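Local coordinates for protein acyl-coenzyme A oxidase 1 (Yarrowia lipolytica, PDB 5Y9D) that catalyses the FAD-dependent oxidation of acyl-CoA to trans-2-enoyl-CoA with release of hydrogen peroxide, a step of peroxisomal fatty acid beta-oxidation, at residues E55-I60 with S110-Q115; Q86-T91 with I253-K258; Y367-K372 with S575-R580. One frame throughout, in Å; residues are numbered along the deposited sequence.

In the fold
Contacts 1 and 2 interleave along the chain: helices 55-70 and 84-98 follow one another, the first meeting helix 107-118 and the second reaching on to strand 251-255. Contact 3 comes after both and joins helix 355-391 to helix 558-581. The centres of contacts 1 and 3 are 19 Å apart, with nearest atoms about 6 Å from each other. Contact 2 lies 30 Å from contact 1 and 38 Å from contact 3, centre to centre, and contacts 2 and 3 are on opposite sides of the chain's centre. Contact 1 is internal to the N-terminal helical region, contact 2 ties that region to the middle domain, and contact 3 joins the two C-terminal helical regions of the oxidase.

Contact 1: residues E55-I60 with S110-Q115; sequences EEETQI and SLWRAQ
Ile60 and Trp112 mark the nearest approach of the two helical backbones, whose CA atoms stay 9.2 Å apart, a distance bridged by side chains, chiefly the indole of Trp112. With CG of Trp112 anti to its own carbonyl carbon (chi1 -73°), the six-membered end of the ring reaches across to helix 55-70 and meets it with its rim. Two side chains lie there near the ring plane. The methyl CG2 of Ile60 packs at 3.9 Å from Trp112 CZ3, the two side chains crossing at about a right angle. Next to it, OE1 of Glu57 comes to 3.4 Å from Trp112 CH2, and its carboxylate stands steeply to the ring, the planes 78° apart. The bend at chi2 of Glu57 brings this oxygen to the C-H edge, where the weakly positive hydrogens of the rim would probably suit its charge; no hydrogen bond is formed. Lys108 is a distant, weak ionic partner of the same oxygen. Trp112 also touches Val61, while its NE1 makes a weak hydrogen bond to Gln379 OE1. One tryptophan edge resting on residues one helical turn apart thus joins helices 55-70 and 107-118 near the surface of the N-terminal helical domain of the acyl-CoA oxidase fold.

Contact 2: residues Q86-T91 with I253-K258; sequences QARKQT and IGDIGK
Arg88 and Asp255 form a salt bridge that carries most of this contact, their side chains approaching from opposite directions. The guanidinium grips the carboxylate end-on: NH2 of Arg88 donates to Asp255 OD2 at 2.8 Å and NH1 to Asp255 OD1 at 3.1 Å. Both bonds are nearly straight (164°) and use the syn sides of the oxygens, with the two flat groups only 29° from coplanar.

Further hydrogen bonds hold each partner. Gly257 N donates to Asp255 OD1 at 2.7 Å from above the carboxylate plane, closing an Asx turn, so OD1 serves two donors. Arg88 NE donates to Asp263 O, a third bond that would help fix the rotation of the guanidinium. An alanine in place of Asp255 would probably leave both terminal nitrogens of the buried Arg88 without this anionic mate and release the turn at Gly257.

The second subunit adds both packing, its Tyr686 against Arg88, and a hydrogen bond between its Tyr447 OH and Lys258 N. The arrangement is a bidentate arginine-aspartate bridge between domains, fastening helix 84-98 of the N-terminal helical domain to the end of strand 251-255 in the beta-rich middle domain, with the Arg88 side chain about 10 Å from bound FAD.

Contact 3: residues Y367-K372 with S575-R580; sequences YCYAMK and SSFYAR
Ala370 and Phe577 bring the two helices together, their CA atoms 5.5 Å apart where the axes of the two short segments pass at 8.9 Å and cross at 77°. This close approach is consistent with the small alanine at the crossing, which the Phe577 ring occupies. A chi1 of -159°, setting CG opposite the backbone N, lays the phenylalanine against helix 367-372 and turns one face to the Ala370 backbone, whose N sits 4.1 Å above the plane of the Phe577 ring and toward its rim. The ring's CD2 meets Ala370 CB at 3.9 Å, while its far end, CZ, packs 3.6 Å from Tyr369 CB. Tyr369 thus offers its methylene to the phenylalanine.

Farther along, Arg580, bent at chi2 and chi3, leads off its helix toward the Lys372 end of helix 367-372. Its NH1 stops 4.2 Å from Lys372 O, too far for a hydrogen bond, and instead makes a salt bridge to Asp376. NZ of Lys372 and NH2 of Arg580, 5.7 Å apart, donate to the carbonyls of Leu51 and Phe50, respectively; the Asp376 carboxylate would probably offset the like charges.

Around the crossing, helix 589-606 packs on Tyr369 and Ala370 through Leu592, Leu595 and Phe599. Helix 44-52 meets Tyr369 and Lys372, helix 306-334 backs Cys368 and Lys372, and helix 519-544 lies against Ser575 and Tyr578, so the pair is embedded in an all-helical bundle.

Contact 1: residues E55-I60 with S110-Q115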
loop_
_atom_site.group_PDB
_atom_site.type_symbol
_atom_site.label_atom_id
_atom_site.label_comp_id
_atom_site.label_asym_id
_atom_site.label_seq_id
_atom_site.Cartn_x
_atom_site.Cartn_y
_atom_site.Cartn_z
ATOM N N GLU A 55 33.893 10.529 -2.943
ATOM C CA GLU A 55 34.477 9.662 -1.923
ATOM C C GLU A 55 34.434 10.276 -0.513
ATOM O O GLU A 55 34.232 9.568 0.488
ATOM C CB GLU A 55 35.921 9.298 -2.313
ATOM C CG GLU A 55 36.787 8.689 -1.209
ATOM C CD GLU A 55 36.467 7.218 -0.900
ATOM O OE1 GLU A 55 36.489 6.374 -1.831
ATOM O OE2 GLU A 55 36.231 6.894 0.285
ATOM N N GLU A 56 34.590 11.593 -0.435
ATOM C CA GLU A 56 34.518 12.283 0.836
ATOM C C GLU A 56 33.139 12.114 1.453
ATOM O O GLU A 56 33.012 11.866 2.649
ATOM C CB GLU A 56 34.837 13.761 0.665
ATOM C CG GLU A 56 36.186 14.026 0.007
ATOM C CD GLU A 56 37.330 13.307 0.705
ATOM O OE1 GLU A 56 37.460 13.466 1.956
ATOM O OE2 GLU A 56 38.094 12.595 -0.006
ATOM N N GLU A 57 32.105 12.211 0.627
ATOM C CA GLU A 57 30.736 12.117 1.117
ATOM C C GLU A 57 30.423 10.685 1.543
ATOM O O GLU A 57 29.810 10.445 2.575
ATOM C CB GLU A 57 29.745 12.587 0.063
ATOM C CG GLU A 57 30.095 13.907 -0.620
ATOM C CD GLU A 57 30.294 15.075 0.337
ATOM O OE1 GLU A 57 29.816 15.017 1.496
ATOM O OE2 GLU A 57 30.924 16.072 -0.083
ATOM N N THR A 58 30.866 9.733 0.751
ATOM C CA THR A 58 30.753 8.344 1.123
ATOM C C THR A 58 31.423 8.033 2.453
ATOM O O THR A 58 30.875 7.262 3.255
ATOM C CB THR A 58 31.342 7.470 0.037
ATOM O OG1 THR A 58 30.588 7.714 -1.151
ATOM C CG2 THR A 58 31.250 6.004 0.413
ATOM N N GLN A 59 32.587 8.630 2.701
ATOM C CA GLN A 59 33.267 8.395 3.967
ATOM C C GLN A 59 32.449 8.914 5.131
ATOM O O GLN A 59 32.365 8.262 6.169
ATOM C CB GLN A 59 34.661 8.996 3.980
ATOM C CG GLN A 59 35.729 8.054 3.439
ATOM C CD GLN A 59 37.116 8.688 3.475
ATOM O OE1 GLN A 59 37.603 9.093 4.552
ATOM N NE2 GLN A 59 37.752 8.798 2.298
ATOM N N ILE A 60 31.833 10.078 4.938
ATOM C CA ILE A 60 31.018 10.703 5.958
ATOM C C ILE A 60 29.767 9.858 6.165
ATOM O O ILE A 60 29.339 9.610 7.293
ATOM C CB ILE A 60 30.678 12.144 5.558
ATOM C CG1 ILE A 60 31.915 13.016 5.734
ATOM C CG2 ILE A 60 29.546 12.716 6.404
ATOM C CD1 ILE A 60 31.788 14.400 5.114
ATOM N N SER A 110 23.142 16.433 10.168
ATOM C CA SER A 110 21.881 16.255 10.865
ATOM C C SER A 110 20.914 15.626 9.895
ATOM O O SER A 110 20.339 14.581 10.191
ATOM C CB SER A 110 21.392 17.596 11.454
ATOM O OG SER A 110 19.981 17.747 11.489
ATOM N N LEU A 111 20.768 16.221 8.711
ATOM C CA LEU A 111 19.925 15.639 7.661
ATOM C C LEU A 111 20.269 14.159 7.486
ATOM O O LEU A 111 19.386 13.289 7.586
ATOM C CB LEU A 111 20.110 16.373 6.332
ATOM C CG LEU A 111 19.439 17.758 6.229
ATOM C CD1 LEU A 111 19.980 18.587 5.063
ATOM C CD2 LEU A 111 17.913 17.640 6.132
ATOM N N TRP A 112 21.558 13.884 7.250
ATOM C CA TRP A 112 22.002 12.548 6.878
ATOM C C TRP A 112 21.855 11.563 8.002
ATOM O O TRP A 112 21.466 10.443 7.801
ATOM C CB TRP A 112 23.432 12.570 6.344
ATOM C CG TRP A 112 23.555 13.185 4.944
ATOM C CD1 TRP A 112 22.525 13.591 4.104
ATOM C CD2 TRP A 112 24.757 13.399 4.218
ATOM N NE1 TRP A 112 23.035 14.057 2.921
ATOM C CE2 TRP A 112 24.400 13.960 2.964
ATOM C CE3 TRP A 112 26.104 13.221 4.514
ATOM C CZ2 TRP A 112 25.353 14.325 2.008
ATOM C CZ3 TRP A 112 27.057 13.585 3.555
ATOM C CH2 TRP A 112 26.675 14.116 2.320
ATOM N N ARG A 113 22.122 11.973 9.212
ATOM C CA ARG A 113 21.965 11.032 10.322
ATOM C C ARG A 113 20.512 10.627 10.505
ATOM O O ARG A 113 20.200 9.476 10.798
ATOM C CB ARG A 113 22.503 11.658 11.576
ATOM C CG ARG A 113 22.677 10.710 12.712
ATOM C CD ARG A 113 23.102 11.506 13.921
ATOM N NE ARG A 113 24.335 12.241 13.658
ATOM C CZ ARG A 113 25.522 11.664 13.520
ATOM N NH1 ARG A 113 25.643 10.358 13.604
ATOM N NH2 ARG A 113 26.602 12.390 13.297
ATOM N N ALA A 114 19.625 11.574 10.305
ATOM C CA ALA A 114 18.183 11.303 10.355
ATOM C C ALA A 114 17.699 10.429 9.162
ATOM O O ALA A 114 17.020 9.418 9.350
ATOM C CB ALA A 114 17.413 12.624 10.445
ATOM N N GLN A 115 18.100 10.776 7.954
ATOM C CA GLN A 115 17.738 9.993 6.771
ATOM C C GLN A 115 18.225 8.547 6.839
ATOM O O GLN A 115 17.440 7.613 6.650
ATOM C CB GLN A 115 18.265 10.676 5.503
ATOM C CG GLN A 115 17.552 11.971 5.196
ATOM C CD GLN A 115 18.319 12.905 4.279
ATOM O OE1 GLN A 115 19.332 12.544 3.646
ATOM N NE2 GLN A 115 17.807 14.116 4.170
#

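Contact 2: residues Q86-T91 with I253-K258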
loop_
_atom_site.group_PDB
_atom_site.type_symbol
_atom_site.label_atom_id
_atom_site.label_comp_id
_atom_site.label_asym_id
_atom_site.label_seq_id
_atom_site.Cartn_x
_atom_site.Cartn_y
_atom_site.Cartn_z
ATOM N N GLN A 86 6.247 -1.135 24.269
ATOM C CA GLN A 86 7.676 -1.361 24.068
ATOM C C GLN A 86 8.316 -0.431 23.026
ATOM O O GLN A 86 9.458 0.028 23.214
ATOM C CB GLN A 86 7.937 -2.803 23.620
ATOM C CG GLN A 86 7.740 -3.864 24.700
ATOM C CD GLN A 86 7.444 -5.272 24.159
ATOM O OE1 GLN A 86 7.186 -5.502 22.947
ATOM N NE2 GLN A 86 7.448 -6.229 25.074
ATOM N N ALA A 87 7.620 -0.186 21.913
ATOM C CA ALA A 87 8.097 0.774 20.928
ATOM C C ALA A 87 8.212 2.165 21.523
ATOM O O ALA A 87 9.165 2.899 21.237
ATOM C CB ALA A 87 7.182 0.835 19.734
ATOM N N ARG A 88 7.214 2.526 22.312
ATOM C CA ARG A 88 7.120 3.872 22.867
ATOM C C ARG A 88 8.338 4.144 23.721
ATOM O O ARG A 88 8.996 5.152 23.550
ATOM C CB ARG A 88 5.865 4.017 23.724
ATOM C CG ARG A 88 4.588 4.231 22.943
ATOM C CD ARG A 88 4.559 5.536 22.191
ATOM N NE ARG A 88 3.304 5.704 21.439
ATOM C CZ ARG A 88 2.207 6.269 21.927
ATOM N NH1 ARG A 88 1.123 6.377 21.175
ATOM N NH2 ARG A 88 2.165 6.720 23.177
ATOM N N LYS A 89 8.643 3.176 24.589
ATOM C CA LYS A 89 9.732 3.271 25.535
ATOM C C LYS A 89 11.089 3.208 24.853
ATOM O O LYS A 89 11.976 4.006 25.158
ATOM C CB LYS A 89 9.600 2.165 26.593
ATOM C CG LYS A 89 10.816 2.034 27.489
ATOM C CD LYS A 89 10.571 1.061 28.613
ATOM C CE LYS A 89 11.877 0.681 29.287
ATOM N NZ LYS A 89 11.735 0.753 30.769
ATOM N N GLN A 90 11.277 2.272 23.940
ATOM C CA GLN A 90 12.602 2.158 23.322
ATOM C C GLN A 90 12.926 3.288 22.340
ATOM O O GLN A 90 14.072 3.637 22.142
ATOM C CB GLN A 90 12.773 0.814 22.664
ATOM C CG GLN A 90 12.039 0.694 21.342
ATOM C CD GLN A 90 11.875 -0.759 20.897
ATOM O OE1 GLN A 90 12.218 -1.708 21.643
ATOM N NE2 GLN A 90 11.361 -0.940 19.672
ATOM N N THR A 91 11.913 3.874 21.741
ATOM C CA THR A 91 12.092 5.070 20.957
ATOM C C THR A 91 12.625 6.206 21.856
ATOM O O THR A 91 13.512 6.973 21.445
ATOM C CB THR A 91 10.775 5.453 20.288
ATOM O OG1 THR A 91 10.295 4.344 19.508
ATOM C CG2 THR A 91 10.933 6.651 19.402
ATOM N N ILE A 253 -4.176 17.594 27.391
ATOM C CA ILE A 253 -3.498 16.657 26.464
ATOM C C ILE A 253 -3.914 15.183 26.677
ATOM O O ILE A 253 -4.127 14.720 27.804
ATOM C CB ILE A 253 -1.963 16.713 26.644
ATOM C CG1 ILE A 253 -1.448 18.153 26.500
ATOM C CG2 ILE A 253 -1.239 15.737 25.727
ATOM C CD1 ILE A 253 -0.449 18.405 25.436
ATOM N N GLY A 254 -4.022 14.446 25.578
ATOM C CA GLY A 254 -4.144 12.994 25.640
ATOM C C GLY A 254 -3.452 12.360 24.473
ATOM O O GLY A 254 -2.959 13.038 23.583
ATOM N N ASP A 255 -3.413 11.048 24.485
ATOM C CA ASP A 255 -2.696 10.248 23.515
ATOM C C ASP A 255 -3.667 9.768 22.469
ATOM O O ASP A 255 -4.721 9.215 22.777
ATOM C CB ASP A 255 -2.118 9.058 24.268
ATOM C CG ASP A 255 -1.171 8.195 23.440
ATOM O OD1 ASP A 255 -1.192 8.209 22.182
ATOM O OD2 ASP A 255 -0.390 7.470 24.094
ATOM N N ILE A 256 -3.306 9.959 21.215
ATOM C CA ILE A 256 -4.163 9.593 20.090
ATOM C C ILE A 256 -4.193 8.091 19.985
ATOM O O ILE A 256 -5.098 7.535 19.393
ATOM C CB ILE A 256 -3.621 10.161 18.756
ATOM C CG1 ILE A 256 -3.517 11.672 18.793
ATOM C CG2 ILE A 256 -4.493 9.771 17.601
ATOM C CD1 ILE A 256 -4.841 12.342 18.838
ATOM N N GLY A 257 -3.157 7.435 20.484
ATOM C CA GLY A 257 -3.109 5.977 20.516
ATOM C C GLY A 257 -2.676 5.337 19.215
ATOM O O GLY A 257 -1.872 5.889 18.460
ATOM N N LYS A 258 -3.256 4.177 18.939
ATOM C CA LYS A 258 -2.774 3.307 17.892
ATOM C C LYS A 258 -2.804 3.982 16.534
ATOM O O LYS A 258 -3.818 4.498 16.109
ATOM C CB LYS A 258 -3.611 2.028 17.871
ATOM C CG LYS A 258 -3.260 1.052 16.775
ATOM C CD LYS A 258 -2.122 0.133 17.198
ATOM C CE LYS A 258 -1.435 -0.470 15.977
ATOM N NZ LYS A 258 -1.064 -1.860 16.288
#

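Contact 3: residues Y367-K372 with S575-R580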
loop_
_atom_site.group_PDB
_atom_site.type_symbol
_atom_site.label_atom_id
_atom_site.label_comp_id
_atom_site.label_asym_id
_atom_site.label_seq_id
_atom_site.Cartn_x
_atom_site.Cartn_y
_atom_site.Cartn_z
ATOM N N TYR A 367 14.263 4.187 -11.114
ATOM C CA TYR A 367 13.495 5.244 -10.427
ATOM C C TYR A 367 14.286 5.641 -9.208
ATOM O O TYR A 367 14.640 6.804 -9.027
ATOM C CB TYR A 367 12.084 4.747 -9.993
ATOM C CG TYR A 367 11.043 5.803 -9.696
ATOM C CD1 TYR A 367 11.386 7.132 -9.485
ATOM C CD2 TYR A 367 9.695 5.472 -9.611
ATOM C CE1 TYR A 367 10.430 8.101 -9.226
ATOM C CE2 TYR A 367 8.730 6.437 -9.354
ATOM C CZ TYR A 367 9.121 7.752 -9.146
ATOM O OH TYR A 367 8.205 8.744 -8.872
ATOM N N CYS A 368 14.563 4.653 -8.368
ATOM C CA CYS A 368 15.285 4.866 -7.127
ATOM C C CYS A 368 16.582 5.628 -7.359
ATOM O O CYS A 368 16.787 6.666 -6.736
ATOM C CB CYS A 368 15.555 3.519 -6.446
ATOM S SG CYS A 368 16.575 3.733 -4.988
ATOM N N TYR A 369 17.455 5.160 -8.258
ATOM C CA TYR A 369 18.728 5.915 -8.549
ATOM C C TYR A 369 18.402 7.371 -8.854
ATOM O O TYR A 369 19.097 8.263 -8.389
ATOM C CB TYR A 369 19.538 5.327 -9.739
ATOM C CG TYR A 369 20.590 4.280 -9.400
ATOM C CD1 TYR A 369 20.238 3.051 -8.891
ATOM C CD2 TYR A 369 21.930 4.525 -9.591
ATOM C CE1 TYR A 369 21.191 2.098 -8.579
ATOM C CE2 TYR A 369 22.900 3.582 -9.264
ATOM C CZ TYR A 369 22.525 2.364 -8.790
ATOM O OH TYR A 369 23.476 1.402 -8.493
ATOM N N ALA A 370 17.332 7.603 -9.628
ATOM C CA ALA A 370 16.903 8.963 -10.004
ATOM C C ALA A 370 16.432 9.763 -8.807
ATOM O O ALA A 370 16.684 10.976 -8.684
ATOM C CB ALA A 370 15.791 8.920 -11.048
ATOM N N MET A 371 15.736 9.108 -7.894
ATOM C CA MET A 371 15.333 9.850 -6.709
ATOM C C MET A 371 16.493 10.570 -6.033
ATOM O O MET A 371 16.329 11.716 -5.630
ATOM C CB MET A 371 14.607 8.960 -5.740
ATOM C CG MET A 371 13.201 8.655 -6.191
ATOM S SD MET A 371 12.642 7.443 -5.028
ATOM C CE MET A 371 10.944 7.214 -5.520
ATOM N N LYS A 372 17.666 9.935 -5.960
ATOM C CA LYS A 372 18.848 10.557 -5.334
ATOM C C LYS A 372 19.323 11.811 -6.041
ATOM O O LYS A 372 19.735 12.768 -5.385
ATOM C CB LYS A 372 20.027 9.572 -5.241
ATOM C CG LYS A 372 21.243 10.082 -4.472
ATOM C CD LYS A 372 20.887 10.439 -3.029
ATOM C CE LYS A 372 22.020 11.182 -2.345
ATOM N NZ LYS A 372 23.115 10.276 -1.957
ATOM N N SER A 575 15.661 14.338 -16.319
ATOM C CA SER A 575 16.696 15.317 -16.695
ATOM C C SER A 575 17.816 15.397 -15.695
ATOM O O SER A 575 18.965 15.529 -16.096
ATOM C CB SER A 575 16.122 16.721 -16.865
ATOM O OG SER A 575 15.616 16.889 -18.157
ATOM N N SER A 576 17.490 15.360 -14.402
ATOM C CA SER A 576 18.524 15.449 -13.379
ATOM C C SER A 576 19.441 14.228 -13.367
ATOM O O SER A 576 20.623 14.354 -13.098
ATOM C CB SER A 576 17.914 15.654 -11.995
ATOM O OG SER A 576 17.048 16.774 -12.001
ATOM N N PHE A 577 18.897 13.060 -13.664
ATOM C CA PHE A 577 19.690 11.841 -13.723
ATOM C C PHE A 577 20.705 11.922 -14.843
ATOM O O PHE A 577 21.876 11.623 -14.631
ATOM C CB PHE A 577 18.789 10.624 -13.938
ATOM C CG PHE A 577 19.402 9.311 -13.533
ATOM C CD1 PHE A 577 20.728 9.209 -13.095
ATOM C CD2 PHE A 577 18.656 8.158 -13.630
ATOM C CE1 PHE A 577 21.262 7.993 -12.740
ATOM C CE2 PHE A 577 19.195 6.936 -13.285
ATOM C CZ PHE A 577 20.497 6.856 -12.826
ATOM N N TYR A 578 20.272 12.351 -16.026
ATOM C CA TYR A 578 21.215 12.522 -17.165
ATOM C C TYR A 578 22.293 13.575 -16.915
ATOM O O TYR A 578 23.418 13.419 -17.339
ATOM C CB TYR A 578 20.453 12.905 -18.434
ATOM C CG TYR A 578 19.769 11.743 -19.074
ATOM C CD1 TYR A 578 20.485 10.627 -19.439
ATOM C CD2 TYR A 578 18.405 11.761 -19.333
ATOM C CE1 TYR A 578 19.864 9.551 -20.029
ATOM C CE2 TYR A 578 17.786 10.686 -19.945
ATOM C CZ TYR A 578 18.534 9.586 -20.295
ATOM O OH TYR A 578 17.951 8.502 -20.886
ATOM N N ALA A 579 21.920 14.655 -16.247
ATOM C CA ALA A 579 22.851 15.721 -15.946
ATOM C C ALA A 579 23.973 15.220 -15.043
ATOM O O ALA A 579 25.096 15.698 -15.157
ATOM C CB ALA A 579 22.124 16.889 -15.288
ATOM N N ARG A 580 23.669 14.277 -14.145
ATOM C CA ARG A 580 24.705 13.660 -13.289
ATOM C C ARG A 580 25.527 12.558 -14.007
ATOM O O ARG A 580 26.704 12.377 -13.722
ATOM C CB ARG A 580 24.089 13.060 -12.004
ATOM C CG ARG A 580 23.552 14.053 -10.992
ATOM C CD ARG A 580 24.581 14.549 -10.005
ATOM N NE ARG A 580 24.923 13.564 -8.963
ATOM C CZ ARG A 580 24.220 13.308 -7.856
ATOM N NH1 ARG A 580 23.071 13.928 -7.619
ATOM N NH2 ARG A 580 24.676 12.428 -6.966
#